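Local coordinates for protein pectate lyase (Paenibacillus sp. 0602, PDB 5GT5) that cleaves polygalacturonate by elimination, and probably pectins of varying methyl esterification too, in an endo mode that likely depends on calcium, at residues Ser184-Ser189 with Leu261-His266. The protein carries 1 engineered substitution. Sequence-based numbering, arbitrary orientation.
Sequences SGVTIS and LSITLH
Ser189 sets its CB over one face of the His266 ring, 3.6 Å from the ring centroid and displaced toward NE2, a CH-pi contact. With CG lodged between its own backbone N and carbonyl carbon (chi1 78°), the His266 ring leans toward Ser189. One water joins the two side chains, donating to Ser189 OG and lying 2.8 Å from His266 NE2. Next on this face, Thr187 and Thr264 run side by side. On the other face, Val186 CG1 meets Ile263 CD1 at 3.9 Å, while Leu265 CD2 packs against CB and CD1 of Ile188.

The parallel backbones are joined by hydrogen bonds from Ile188 N to Thr264 O (2.8 Å), Thr264 N to Val186 O and His266 N to Ile188 O. At the start, where Gly185 takes a positive phi, its N donates a nearly straight hydrogen bond to Ser262 OG (2.9 Å, N-H...O 174°); Val186 N reaches Ser262 O only weakly.

Further out, Trp163 and Asp165 bind Ser189 OG, backbone atoms of Thr10 and Ser13 hold Thr187 OG1, Tyr409 OH and Phe12 N hold Thr264 OG1, and Tyr288 stacks on His266. Successive coils stacking like-facing side chains in register are the hallmark of the right-handed parallel beta-helix of polysaccharide lyase family 1.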
loop_
_atom_site.group_PDB
_atom_site.type_symbol
_atom_site.label_atom_id
_atom_site.label_comp_id
_atom_site.label_asym_id
_atom_site.label_seq_id
_atom_site.Cartn_x
_atom_site.Cartn_y
_atom_site.Cartn_z
ATOM N N SER A 184 7.379 2.220 0.376
ATOM C CA SER A 184 7.400 0.790 0.029
ATOM C C SER A 184 6.791 0.537 -1.348
ATOM O O SER A 184 6.116 1.401 -1.935
ATOM C CB SER A 184 6.654 -0.045 1.072
ATOM O OG SER A 184 5.301 0.364 1.150
ATOM N N GLY A 185 7.048 -0.639 -1.892
ATOM C CA GLY A 185 6.421 -1.057 -3.134
ATOM C C GLY A 185 7.004 -0.384 -4.367
ATOM O O GLY A 185 6.262 -0.002 -5.276
ATOM N N VAL A 186 8.322 -0.233 -4.425
ATOM C CA VAL A 186 8.959 0.461 -5.535
ATOM C C VAL A 186 9.617 -0.559 -6.462
ATOM O O VAL A 186 10.303 -1.462 -5.992
ATOM C CB VAL A 186 10.029 1.433 -5.013
ATOM C CG1 VAL A 186 10.710 2.181 -6.180
ATOM C CG2 VAL A 186 9.432 2.381 -3.980
ATOM N N THR A 187 9.372 -0.415 -7.767
ATOM C CA THR A 187 10.129 -1.139 -8.780
ATOM C C THR A 187 10.713 -0.153 -9.746
ATOM O O THR A 187 9.995 0.713 -10.265
ATOM C CB THR A 187 9.273 -2.158 -9.551
ATOM O OG1 THR A 187 8.857 -3.186 -8.646
ATOM C CG2 THR A 187 10.084 -2.792 -10.710
ATOM N N ILE A 188 12.016 -0.283 -9.987
ATOM C CA ILE A 188 12.647 0.468 -11.055
ATOM C C ILE A 188 13.210 -0.496 -12.092
ATOM O O ILE A 188 14.082 -1.319 -11.772
ATOM C CB ILE A 188 13.777 1.401 -10.529
ATOM C CG1 ILE A 188 13.297 2.285 -9.357
ATOM C CG2 ILE A 188 14.329 2.241 -11.677
ATOM C CD1 ILE A 188 14.359 3.268 -8.786
ATOM N N SER A 189 12.698 -0.419 -13.335
ATOM C CA SER A 189 13.057 -1.431 -14.329
ATOM C C SER A 189 13.326 -0.846 -15.698
ATOM O O SER A 189 12.855 0.255 -16.034
ATOM C CB SER A 189 11.996 -2.531 -14.429
ATOM O OG SER A 189 10.731 -1.999 -14.813
ATOM N N LEU A 261 11.007 0.143 4.038
ATOM C CA LEU A 261 11.448 0.381 2.668
ATOM C C LEU A 261 11.522 -0.905 1.888
ATOM O O LEU A 261 12.092 -1.890 2.383
ATOM C CB LEU A 261 12.803 1.079 2.652
ATOM C CG LEU A 261 12.875 2.444 3.328
ATOM C CD1 LEU A 261 14.316 2.758 3.745
ATOM C CD2 LEU A 261 12.299 3.561 2.435
ATOM N N SER A 262 10.956 -0.910 0.689
ATOM C CA SER A 262 11.146 -2.034 -0.214
ATOM C C SER A 262 11.318 -1.518 -1.633
ATOM O O SER A 262 10.637 -0.555 -2.081
ATOM C CB SER A 262 10.023 -3.076 -0.114
ATOM O OG SER A 262 8.754 -2.557 -0.535
ATOM N N ILE A 263 12.281 -2.127 -2.321
ATOM C CA ILE A 263 12.590 -1.741 -3.689
ATOM C C ILE A 263 13.132 -2.913 -4.511
ATOM O O ILE A 263 13.918 -3.725 -4.016
ATOM C CB ILE A 263 13.570 -0.539 -3.700
ATOM C CG1 ILE A 263 13.730 -0.004 -5.113
ATOM C CG2 ILE A 263 14.956 -0.876 -3.124
ATOM C CD1 ILE A 263 14.365 1.402 -5.152
ATOM N N THR A 264 12.669 -3.000 -5.756
ATOM C CA THR A 264 13.186 -3.935 -6.747
ATOM C C THR A 264 13.819 -3.146 -7.859
ATOM O O THR A 264 13.196 -2.212 -8.399
ATOM C CB THR A 264 12.050 -4.776 -7.359
ATOM O OG1 THR A 264 11.326 -5.419 -6.307
ATOM C CG2 THR A 264 12.584 -5.811 -8.341
ATOM N N LEU A 265 15.046 -3.526 -8.237
ATOM C CA LEU A 265 15.747 -2.967 -9.417
ATOM C C LEU A 265 15.972 -4.104 -10.413
ATOM O O LEU A 265 16.510 -5.145 -10.027
ATOM C CB LEU A 265 17.128 -2.425 -9.014
ATOM C CG LEU A 265 17.154 -1.466 -7.817
ATOM C CD1 LEU A 265 18.587 -1.109 -7.464
ATOM C CD2 LEU A 265 16.337 -0.199 -8.108
ATOM N N HIS A 266 15.601 -3.948 -11.677
ATOM C CA HIS A 266 15.885 -5.025 -12.623
ATOM C C HIS A 266 15.962 -4.558 -14.052
ATOM O O HIS A 266 15.263 -3.604 -14.449
ATOM C CB HIS A 266 14.938 -6.236 -12.457
ATOM C CG HIS A 266 13.586 -6.060 -13.043
ATOM N ND1 HIS A 266 13.303 -6.368 -14.364
ATOM C CD2 HIS A 266 12.413 -5.650 -12.497
ATOM C CE1 HIS A 266 12.033 -6.131 -14.601
ATOM N NE2 HIS A 266 11.461 -5.694 -13.481
HETATM O O HOH W 1 9.016 -4.484 -14.087
#